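Local coordinates for protein probable molybdenum cofactor guanylyltransferase (PDB 2E8B) that probably transfers a GMP moiety from GTP to Mo-molybdopterin, forming the molybdopterin guanine dinucleotide form of the molybdenum cofactor and releasing diphosphate, at residues C17-G22 with V57-K62; K41-V46 with F67-A72; K130-H135 with E177-L182. All blocks are in the same frame, centred on the assembly; numbering follows the deposited sequence.

Contact 1. Residues C17-G22 with V57-K62; sequences CYVLAG and VYIVAK
The rings of Tyr18 and Tyr58 run alongside each other in the same direction on one face of the sheet, their planes 20° apart but displaced until little of one ring covers the other. Their centroids are 5.3 Å apart, and the touch is made obliquely by Tyr18 CE2 against Tyr58 CD1 at 3.7 Å. Val60 CG2 also meets the Tyr18 ring obliquely, at CD2, while His94 makes an edge-to-face pair with Tyr58 and Ala91 of helix 84-94 touches Tyr18. In both tyrosines CG is anti to the carbonyl carbon (chi1 -69° in Tyr18), which sends the two rings off the same way. An alanine in place of Tyr18 is likely to leave Tyr58 CD1 and Val60 CG2 without their aromatic neighbour and open a gap beneath helix 84-94. Further along this face, Leu20 CD2 rests on Val60 CB at 3.7 Å. The opposite face carries Val19, whose CB meets Ile59 CD1 at 3.7 Å and whose CG2 meets Val57 CG1. The strands are parallel neighbours in the beta-alpha-beta unit 16-22, 32-51, 56-61 of the GT-A-like nucleotidyltransferase fold. Their ladder is regular: Tyr58 N donates to Cys17 O, Val19 N to Tyr58 O, Val60 N to Val19 O and Ala21 N to Val60 O, the second nearly straight at 176°. Beyond Ala21 direct pairing gives way to water: one bridges Gly22 N and Val60 O, and another accepts a weak bond from Lys62 N while donating to Gly22 O. Lys62 NZ pairs with Asp77 and also donates to Glu81 O. The backbone bonds, flanked by apolar side chains on both faces, thus hold the hydrated strand end with Leu20, Ala21 and Gly22, which are predicted to bind GTP.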
loop_
_atom_site.group_PDB
_atom_site.type_symbol
_atom_site.label_atom_id
_atom_site.label_comp_id
_atom_site.label_asym_id
_atom_site.label_seq_id
_atom_site.Cartn_x
_atom_site.Cartn_y
_atom_site.Cartn_z
ATOM N N CYS A 17 8.105 1.294 4.339
ATOM C CA CYS A 17 6.816 1.326 3.665
ATOM C C CYS A 17 6.940 0.846 2.224
ATOM O O CYS A 17 7.926 1.136 1.541
ATOM C CB CYS A 17 6.261 2.753 3.681
ATOM S SG CYS A 17 4.680 3.030 2.824
ATOM N N TYR A 18 5.925 0.122 1.767
ATOM C CA TYR A 18 5.889 -0.387 0.406
ATOM C C TYR A 18 4.729 0.260 -0.323
ATOM O O TYR A 18 3.587 0.149 0.104
ATOM C CB TYR A 18 5.713 -1.900 0.419
ATOM C CG TYR A 18 6.924 -2.602 0.950
ATOM C CD1 TYR A 18 7.093 -2.784 2.316
ATOM C CD2 TYR A 18 7.941 -3.020 0.091
ATOM C CE1 TYR A 18 8.245 -3.358 2.826
ATOM C CE2 TYR A 18 9.103 -3.601 0.586
ATOM C CZ TYR A 18 9.246 -3.763 1.957
ATOM O OH TYR A 18 10.383 -4.329 2.465
ATOM N N VAL A 19 5.040 0.960 -1.409
ATOM C CA VAL A 19 4.026 1.622 -2.215
ATOM C C VAL A 19 3.728 0.693 -3.379
ATOM O O VAL A 19 4.610 0.394 -4.188
ATOM C CB VAL A 19 4.533 2.983 -2.740
ATOM C CG1 VAL A 19 3.504 3.601 -3.670
ATOM C CG2 VAL A 19 4.821 3.913 -1.572
ATOM N N LEU A 20 2.485 0.228 -3.455
ATOM C CA LEU A 20 2.072 -0.701 -4.501
ATOM C C LEU A 20 1.711 -0.002 -5.808
ATOM O O LEU A 20 0.735 0.740 -5.873
ATOM C CB LEU A 20 0.887 -1.542 -4.008
ATOM C CG LEU A 20 1.097 -2.228 -2.656
ATOM C CD1 LEU A 20 -0.104 -3.103 -2.315
ATOM C CD2 LEU A 20 2.360 -3.077 -2.709
ATOM N N ALA A 21 2.502 -0.259 -6.847
ATOM C CA ALA A 21 2.286 0.347 -8.160
ATOM C C ALA A 21 1.522 -0.544 -9.137
ATOM O O ALA A 21 1.063 -0.070 -10.176
ATOM C CB ALA A 21 3.620 0.746 -8.769
ATOM N N GLY A 22 1.412 -1.830 -8.816
ATOM C CA GLY A 22 0.689 -2.763 -9.671
ATOM C C GLY A 22 1.364 -3.234 -10.953
ATOM O O GLY A 22 2.576 -3.153 -11.125
ATOM N N VAL A 57 11.473 3.568 1.839
ATOM C CA VAL A 57 10.254 3.415 1.053
ATOM C C VAL A 57 10.593 2.705 -0.248
ATOM O O VAL A 57 11.517 3.099 -0.953
ATOM C CB VAL A 57 9.628 4.783 0.710
ATOM C CG1 VAL A 57 8.332 4.586 -0.055
ATOM C CG2 VAL A 57 9.377 5.573 1.979
ATOM N N TYR A 58 9.846 1.654 -0.561
ATOM C CA TYR A 58 10.074 0.906 -1.787
ATOM C C TYR A 58 8.829 0.924 -2.650
ATOM O O TYR A 58 7.712 1.038 -2.144
ATOM C CB TYR A 58 10.426 -0.552 -1.485
ATOM C CG TYR A 58 11.606 -0.731 -0.562
ATOM C CD1 TYR A 58 11.431 -0.770 0.818
ATOM C CD2 TYR A 58 12.900 -0.839 -1.068
ATOM C CE1 TYR A 58 12.512 -0.913 1.675
ATOM C CE2 TYR A 58 13.995 -0.981 -0.215
ATOM C CZ TYR A 58 13.789 -1.017 1.155
ATOM O OH TYR A 58 14.855 -1.149 2.016
ATOM N N ILE A 59 9.034 0.824 -3.957
ATOM C CA ILE A 59 7.928 0.783 -4.898
ATOM C C ILE A 59 7.821 -0.664 -5.355
ATOM O O ILE A 59 8.811 -1.260 -5.779
ATOM C CB ILE A 59 8.203 1.658 -6.136
ATOM C CG1 ILE A 59 8.418 3.114 -5.718
ATOM C CG2 ILE A 59 7.059 1.517 -7.125
ATOM C CD1 ILE A 59 7.187 3.791 -5.142
ATOM N N VAL A 60 6.633 -1.244 -5.242
ATOM C CA VAL A 60 6.437 -2.613 -5.687
ATOM C C VAL A 60 5.818 -2.527 -7.077
ATOM O O VAL A 60 4.720 -1.995 -7.241
ATOM C CB VAL A 60 5.486 -3.383 -4.753
ATOM C CG1 VAL A 60 5.199 -4.763 -5.334
ATOM C CG2 VAL A 60 6.103 -3.508 -3.362
ATOM N N ALA A 61 6.531 -3.033 -8.079
ATOM C CA ALA A 61 6.033 -2.989 -9.450
ATOM C C ALA A 61 6.558 -4.157 -10.275
ATOM O O ALA A 61 7.559 -4.776 -9.916
ATOM C CB ALA A 61 6.436 -1.677 -10.103
ATOM N N LYS A 62 5.880 -4.452 -11.381
ATOM C CA LYS A 62 6.285 -5.550 -12.265
ATOM C C LYS A 62 7.329 -5.103 -13.287
ATOM O O LYS A 62 7.984 -5.932 -13.926
ATOM C CB LYS A 62 5.068 -6.117 -13.015
ATOM C CG LYS A 62 3.976 -6.712 -12.132
ATOM C CD LYS A 62 2.920 -7.396 -12.977
ATOM C CE LYS A 62 1.769 -7.921 -12.129
ATOM N NZ LYS A 62 2.211 -8.981 -11.175
HETATM O O HOH W 1 4.601 -2.439 -13.403
HETATM O O HOH W 2 2.038 -3.593 -6.502
#

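Contact 2. Residues K41-V46 with F67-A72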
loop_
_atom_site.group_PDB
_atom_site.type_symbol
_atom_site.label_atom_id
_atom_site.label_comp_id
_atom_site.label_asym_id
_atom_site.label_seq_id
_atom_site.Cartn_x
_atom_site.Cartn_y
_atom_site.Cartn_z
ATOM N N LYS A 41 1.595 11.192 -11.539
ATOM C CA LYS A 41 1.772 12.283 -10.587
ATOM C C LYS A 41 1.237 11.831 -9.236
ATOM O O LYS A 41 1.768 12.195 -8.185
ATOM C CB LYS A 41 1.003 13.526 -11.046
ATOM C CG LYS A 41 1.525 14.144 -12.330
ATOM C CD LYS A 41 2.950 14.649 -12.167
ATOM C CE LYS A 41 3.048 15.739 -11.106
ATOM N NZ LYS A 41 4.415 16.334 -11.042
ATOM N N VAL A 42 0.175 11.037 -9.280
ATOM C CA VAL A 42 -0.436 10.531 -8.061
ATOM C C VAL A 42 0.523 9.628 -7.285
ATOM O O VAL A 42 0.750 9.845 -6.095
ATOM C CB VAL A 42 -1.737 9.755 -8.372
ATOM C CG1 VAL A 42 -2.253 9.071 -7.107
ATOM C CG2 VAL A 42 -2.795 10.709 -8.917
ATOM N N ILE A 43 1.105 8.627 -7.944
ATOM C CA ILE A 43 2.014 7.739 -7.222
ATOM C C ILE A 43 3.253 8.497 -6.762
ATOM O O ILE A 43 3.835 8.187 -5.719
ATOM C CB ILE A 43 2.431 6.499 -8.061
ATOM C CG1 ILE A 43 3.121 5.481 -7.146
ATOM C CG2 ILE A 43 3.370 6.900 -9.190
ATOM C CD1 ILE A 43 3.410 4.142 -7.803
ATOM N N GLU A 44 3.654 9.498 -7.538
ATOM C CA GLU A 44 4.808 10.307 -7.170
ATOM C C GLU A 44 4.498 10.984 -5.837
ATOM O O GLU A 44 5.330 11.005 -4.928
ATOM C CB GLU A 44 5.069 11.367 -8.242
ATOM C CG GLU A 44 6.312 12.211 -8.008
ATOM C CD GLU A 44 6.523 13.242 -9.106
ATOM O OE1 GLU A 44 5.680 14.149 -9.250
ATOM O OE2 GLU A 44 7.532 13.141 -9.830
ATOM N N ARG A 45 3.290 11.524 -5.718
ATOM C CA ARG A 45 2.882 12.190 -4.490
ATOM C C ARG A 45 2.801 11.219 -3.316
ATOM O O ARG A 45 3.217 11.546 -2.201
ATOM C CB ARG A 45 1.530 12.881 -4.674
ATOM C CG ARG A 45 1.545 14.028 -5.677
ATOM C CD ARG A 45 0.440 15.035 -5.378
ATOM N NE ARG A 45 -0.900 14.495 -5.596
ATOM C CZ ARG A 45 -1.459 14.332 -6.793
ATOM N NH1 ARG A 45 -0.797 14.668 -7.894
ATOM N NH2 ARG A 45 -2.684 13.832 -6.889
ATOM N N VAL A 46 2.266 10.027 -3.560
ATOM C CA VAL A 46 2.147 9.030 -2.503
ATOM C C VAL A 46 3.534 8.644 -2.007
ATOM O O VAL A 46 3.751 8.478 -0.808
ATOM C CB VAL A 46 1.424 7.759 -2.997
ATOM C CG1 VAL A 46 1.464 6.681 -1.924
ATOM C CG2 VAL A 46 -0.018 8.089 -3.349
ATOM N N PHE A 67 9.007 2.758 -13.715
ATOM C CA PHE A 67 8.968 3.670 -12.576
ATOM C C PHE A 67 10.302 4.327 -12.252
ATOM O O PHE A 67 10.527 4.785 -11.131
ATOM C CB PHE A 67 8.424 2.932 -11.349
ATOM C CG PHE A 67 6.993 2.534 -11.495
ATOM C CD1 PHE A 67 5.978 3.462 -11.286
ATOM C CD2 PHE A 67 6.658 1.258 -11.931
ATOM C CE1 PHE A 67 4.649 3.129 -11.514
ATOM C CE2 PHE A 67 5.329 0.912 -12.164
ATOM C CZ PHE A 67 4.322 1.849 -11.956
ATOM N N SER A 68 11.186 4.381 -13.243
ATOM C CA SER A 68 12.484 5.006 -13.047
ATOM C C SER A 68 12.291 6.486 -12.746
ATOM O O SER A 68 13.118 7.101 -12.076
ATOM C CB SER A 68 13.345 4.850 -14.303
ATOM O OG SER A 68 13.531 3.488 -14.630
ATOM N N PHE A 69 11.191 7.051 -13.240
ATOM C CA PHE A 69 10.905 8.468 -13.040
ATOM C C PHE A 69 10.700 8.852 -11.577
ATOM O O PHE A 69 10.708 10.033 -11.238
ATOM C CB PHE A 69 9.685 8.887 -13.873
ATOM C CG PHE A 69 8.367 8.399 -13.329
ATOM C CD1 PHE A 69 7.656 9.159 -12.405
ATOM C CD2 PHE A 69 7.831 7.182 -13.751
ATOM C CE1 PHE A 69 6.429 8.720 -11.909
ATOM C CE2 PHE A 69 6.604 6.731 -13.260
ATOM C CZ PHE A 69 5.900 7.505 -12.337
ATOM N N LEU A 70 10.516 7.858 -10.711
ATOM C CA LEU A 70 10.316 8.120 -9.289
ATOM C C LEU A 70 11.633 8.250 -8.533
ATOM O O LEU A 70 11.648 8.676 -7.379
ATOM C CB LEU A 70 9.473 7.006 -8.654
ATOM C CG LEU A 70 8.003 6.945 -9.072
ATOM C CD1 LEU A 70 7.342 5.739 -8.420
ATOM C CD2 LEU A 70 7.294 8.227 -8.655
ATOM N N ASN A 71 12.736 7.887 -9.185
ATOM C CA ASN A 71 14.054 7.965 -8.558
ATOM C C ASN A 71 14.006 7.191 -7.247
ATOM O O ASN A 71 14.580 7.612 -6.238
ATOM C CB ASN A 71 14.416 9.424 -8.267
ATOM C CG ASN A 71 15.842 9.586 -7.774
ATOM O OD1 ASN A 71 16.171 10.564 -7.099
ATOM N ND2 ASN A 71 16.698 8.635 -8.119
ATOM N N ALA A 72 13.318 6.052 -7.272
ATOM C CA ALA A 72 13.160 5.236 -6.075
ATOM C C ALA A 72 13.513 3.768 -6.261
ATOM O O ALA A 72 13.482 3.238 -7.372
ATOM C CB ALA A 72 11.730 5.345 -5.579
HETATM O O HOH W 3 9.939 11.706 -9.279
#
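Leu70 CD2 presses on the helix backbone at Glu44 and makes the tightest part of this contact, 3.6 Å from Glu44 CA and 3.9 Å from Glu44 CB. Ile43 is its next, less close partner, the two side chains nearly perpendicular to each other with Ile43 CG2 4.2 Å from Leu70 CD2. Ile43 reaches two rings with different branches. With chi1 at -168° the CG1 arm extends anti to the backbone N. It carries CD1 to within 4.0 Å of Phe67 CE1. The other branch, CG2, meets Phe69 CZ at 4.1 Å. Both methyls approach the rings obliquely. In the alpha/beta sandwich of this GT-A-like domain, helix 32-51 is the crossover helix between strands 16-22 and 56-61, and the short 3-10 turn at 68-70 packs against its flank. Ile43 and Phe67 continue inward to Ala21, and Leu70 to Ile59. The outer side is looser, with no direct hydrogen bond between the segments. The Phe69 ring sits there at the solvent rim, together with Glu44 and a water that donates to Glu44 OE2 at 2.9 Å and to Phe69 O at 2.7 Å. The other carboxylate oxygen of Glu44, OE1, receives Lys41 NZ on its syn lone pair in a salt bridge of 3.1 Å.

Contact 3. Residues K130-H135 with E177-L182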
loop_
_atom_site.group_PDB
_atom_site.type_symbol
_atom_site.label_atom_id
_atom_site.label_comp_id
_atom_site.label_asym_id
_atom_site.label_seq_id
_atom_site.Cartn_x
_atom_site.Cartn_y
_atom_site.Cartn_z
ATOM N N LYS A 130 -10.097 2.391 7.754
ATOM C CA LYS A 130 -11.507 2.138 7.504
ATOM C C LYS A 130 -12.341 3.412 7.470
ATOM O O LYS A 130 -12.409 4.155 8.449
ATOM C CB LYS A 130 -12.067 1.189 8.577
ATOM C CG LYS A 130 -13.565 0.914 8.478
ATOM C CD LYS A 130 -13.914 0.146 7.216
ATOM C CE LYS A 130 -15.408 -0.137 7.128
ATOM N NZ LYS A 130 -15.897 -0.988 8.250
ATOM N N THR A 131 -12.944 3.671 6.314
ATOM C CA THR A 131 -13.840 4.807 6.138
ATOM C C THR A 131 -15.134 4.064 5.858
ATOM O O THR A 131 -15.492 3.162 6.612
ATOM C CB THR A 131 -13.467 5.666 4.913
ATOM O OG1 THR A 131 -13.498 4.860 3.731
ATOM C CG2 THR A 131 -12.085 6.270 5.079
ATOM N N GLU A 132 -15.832 4.423 4.785
ATOM C CA GLU A 132 -17.050 3.711 4.429
ATOM C C GLU A 132 -16.573 2.388 3.847
ATOM O O GLU A 132 -17.263 1.375 3.912
ATOM C CB GLU A 132 -17.835 4.484 3.368
ATOM C CG GLU A 132 -18.476 5.756 3.883
ATOM C CD GLU A 132 -19.534 5.473 4.926
ATOM O OE1 GLU A 132 -20.469 4.702 4.619
ATOM O OE2 GLU A 132 -19.431 6.014 6.049
ATOM N N LYS A 133 -15.366 2.424 3.294
ATOM C CA LYS A 133 -14.734 1.266 2.678
ATOM C C LYS A 133 -13.553 0.765 3.502
ATOM O O LYS A 133 -12.925 1.532 4.230
ATOM C CB LYS A 133 -14.235 1.647 1.280
ATOM C CG LYS A 133 -13.230 0.675 0.678
ATOM C CD LYS A 133 -12.754 1.142 -0.689
ATOM C CE LYS A 133 -11.733 0.177 -1.261
ATOM N NZ LYS A 133 -11.398 0.498 -2.672
ATOM N N LEU A 134 -13.260 -0.528 3.389
ATOM C CA LEU A 134 -12.118 -1.096 4.095
ATOM C C LEU A 134 -10.923 -0.916 3.159
ATOM O O LEU A 134 -10.898 -1.466 2.056
ATOM C CB LEU A 134 -12.333 -2.585 4.371
ATOM C CG LEU A 134 -11.177 -3.269 5.107
ATOM C CD1 LEU A 134 -11.073 -2.707 6.522
ATOM C CD2 LEU A 134 -11.396 -4.775 5.143
ATOM N N HIS A 135 -9.940 -0.133 3.585
ATOM C CA HIS A 135 -8.775 0.091 2.752
ATOM C C HIS A 135 -7.688 -0.926 3.026
ATOM O O HIS A 135 -6.766 -0.684 3.800
ATOM C CB HIS A 135 -8.273 1.514 2.957
ATOM C CG HIS A 135 -9.304 2.541 2.621
ATOM N ND1 HIS A 135 -10.213 3.016 3.541
ATOM C CD2 HIS A 135 -9.640 3.100 1.436
ATOM C CE1 HIS A 135 -11.067 3.821 2.936
ATOM N NE2 HIS A 135 -10.742 3.887 1.658
ATOM N N GLU A 177 -12.166 14.266 9.342
ATOM C CA GLU A 177 -11.405 15.188 8.514
ATOM C C GLU A 177 -10.272 14.584 7.693
ATOM O O GLU A 177 -9.600 15.295 6.952
ATOM C CB GLU A 177 -10.899 16.355 9.366
ATOM C CG GLU A 177 -12.048 17.228 9.877
ATOM C CD GLU A 177 -11.604 18.609 10.317
ATOM O OE1 GLU A 177 -10.802 19.236 9.594
ATOM O OE2 GLU A 177 -12.071 19.074 11.378
ATOM N N LEU A 178 -10.075 13.274 7.806
ATOM C CA LEU A 178 -9.031 12.600 7.044
ATOM C C LEU A 178 -9.625 11.566 6.097
ATOM O O LEU A 178 -8.908 10.934 5.330
ATOM C CB LEU A 178 -8.033 11.905 7.978
ATOM C CG LEU A 178 -7.087 12.800 8.780
ATOM C CD1 LEU A 178 -6.151 11.933 9.608
ATOM C CD2 LEU A 178 -6.293 13.686 7.834
ATOM N N ARG A 179 -10.942 11.395 6.138
ATOM C CA ARG A 179 -11.565 10.401 5.275
ATOM C C ARG A 179 -11.364 10.681 3.791
ATOM O O ARG A 179 -11.193 9.755 2.999
ATOM C CB ARG A 179 -13.054 10.284 5.603
ATOM C CG ARG A 179 -13.317 9.538 6.916
ATOM C CD ARG A 179 -14.692 9.837 7.479
ATOM N NE ARG A 179 -15.782 9.464 6.581
ATOM C CZ ARG A 179 -16.388 8.281 6.580
ATOM N NH1 ARG A 179 -16.019 7.333 7.430
ATOM N NH2 ARG A 179 -17.383 8.051 5.733
ATOM N N TYR A 180 -11.359 11.955 3.414
ATOM C CA TYR A 180 -11.184 12.307 2.008
ATOM C C TYR A 180 -9.798 11.932 1.485
ATOM O O TYR A 180 -9.603 11.798 0.276
ATOM C CB TYR A 180 -11.430 13.811 1.808
ATOM C CG TYR A 180 -10.254 14.689 2.166
ATOM C CD1 TYR A 180 -9.999 15.043 3.488
ATOM C CD2 TYR A 180 -9.385 15.160 1.178
ATOM C CE1 TYR A 180 -8.907 15.842 3.823
ATOM C CE2 TYR A 180 -8.294 15.961 1.502
ATOM C CZ TYR A 180 -8.060 16.297 2.827
ATOM O OH TYR A 180 -6.986 17.087 3.161
ATOM N N THR A 181 -8.841 11.745 2.390
ATOM C CA THR A 181 -7.485 11.407 1.977
ATOM C C THR A 181 -7.389 9.992 1.421
ATOM O O THR A 181 -6.347 9.598 0.899
ATOM C CB THR A 181 -6.477 11.540 3.148
ATOM O OG1 THR A 181 -6.738 10.532 4.132
ATOM C CG2 THR A 181 -6.592 12.920 3.791
ATOM N N LEU A 182 -8.476 9.237 1.520
ATOM C CA LEU A 182 -8.498 7.858 1.032
ATOM C C LEU A 182 -9.278 7.678 -0.269
ATOM O O LEU A 182 -9.483 6.554 -0.730
ATOM C CB LEU A 182 -9.075 6.941 2.118
ATOM C CG LEU A 182 -8.088 6.673 3.260
ATOM C CD1 LEU A 182 -8.820 6.434 4.564
ATOM C CD2 LEU A 182 -7.222 5.479 2.897
HETATM O O HOH W 4 -14.029 6.797 8.987
HETATM O O HOH W 5 -17.806 4.806 8.470
#
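Leu182 overlaps one face of the His135 imidazole, its CD2 standing 3.7 Å from the ring centroid and 16° off the normal in a CH-pi contact. Lys133 CG lies more loosely over the rim of the opposite face. The contact joins the beta hairpin of strands 126-130 and 134-135 to the 3-10 turn 180-182, which follows strand 170-173 of the same sheet. The first torsion of His135 places CG beside its backbone N, presenting the ring to the leucine; Leu182 CB also comes within 3.5 Å of His135 NE2. Leu182 continues onto Ala129, Val138 and Ile174. The packing is tight at Thr131, where CG2 is only 3.3 Å from Leu182 CD1, though the place of the threonine side chain is less certain.

On the outer side Arg179 reaches over the hairpin turn. Thr131 CB lies over one face of its guanidinium, toward the rim, and Glu132 closes on the edge with a salt bridge. A bend at chi3 (60°) turns the arginine toward this carboxylate, whose plane is steeply inclined to the guanidinium. A water that accepts from Arg179 NH1 also lies within hydrogen-bonding distance of Lys130 O. Arg179 NH2 donates to Glu132 OE2 at 2.9 Å, meeting the anti lone pair of that oxygen, which lies 17° outside the guanidinium plane.

From the N terminus the chain runs along strand 16-22, crosses through helix 32-51 and returns on strand 56-61, where contact 1 closes the beta-alpha-beta loop. Contact 2 opens inside that loop, at 41-46, and closes beyond it, at 67-72, before strand 74-76; the two therefore cross. They also touch: Phe67 of contact 2 packs on Ala61 of contact 1, so helix, sheet and following turn share one apolar layer. Contact 3 comes later, in series, closing the long excursion from the hairpin turn 130-135 to 177-182. Its centre is about 21 Å from that of contact 1, and the two are related through the same mixed sheet without touching.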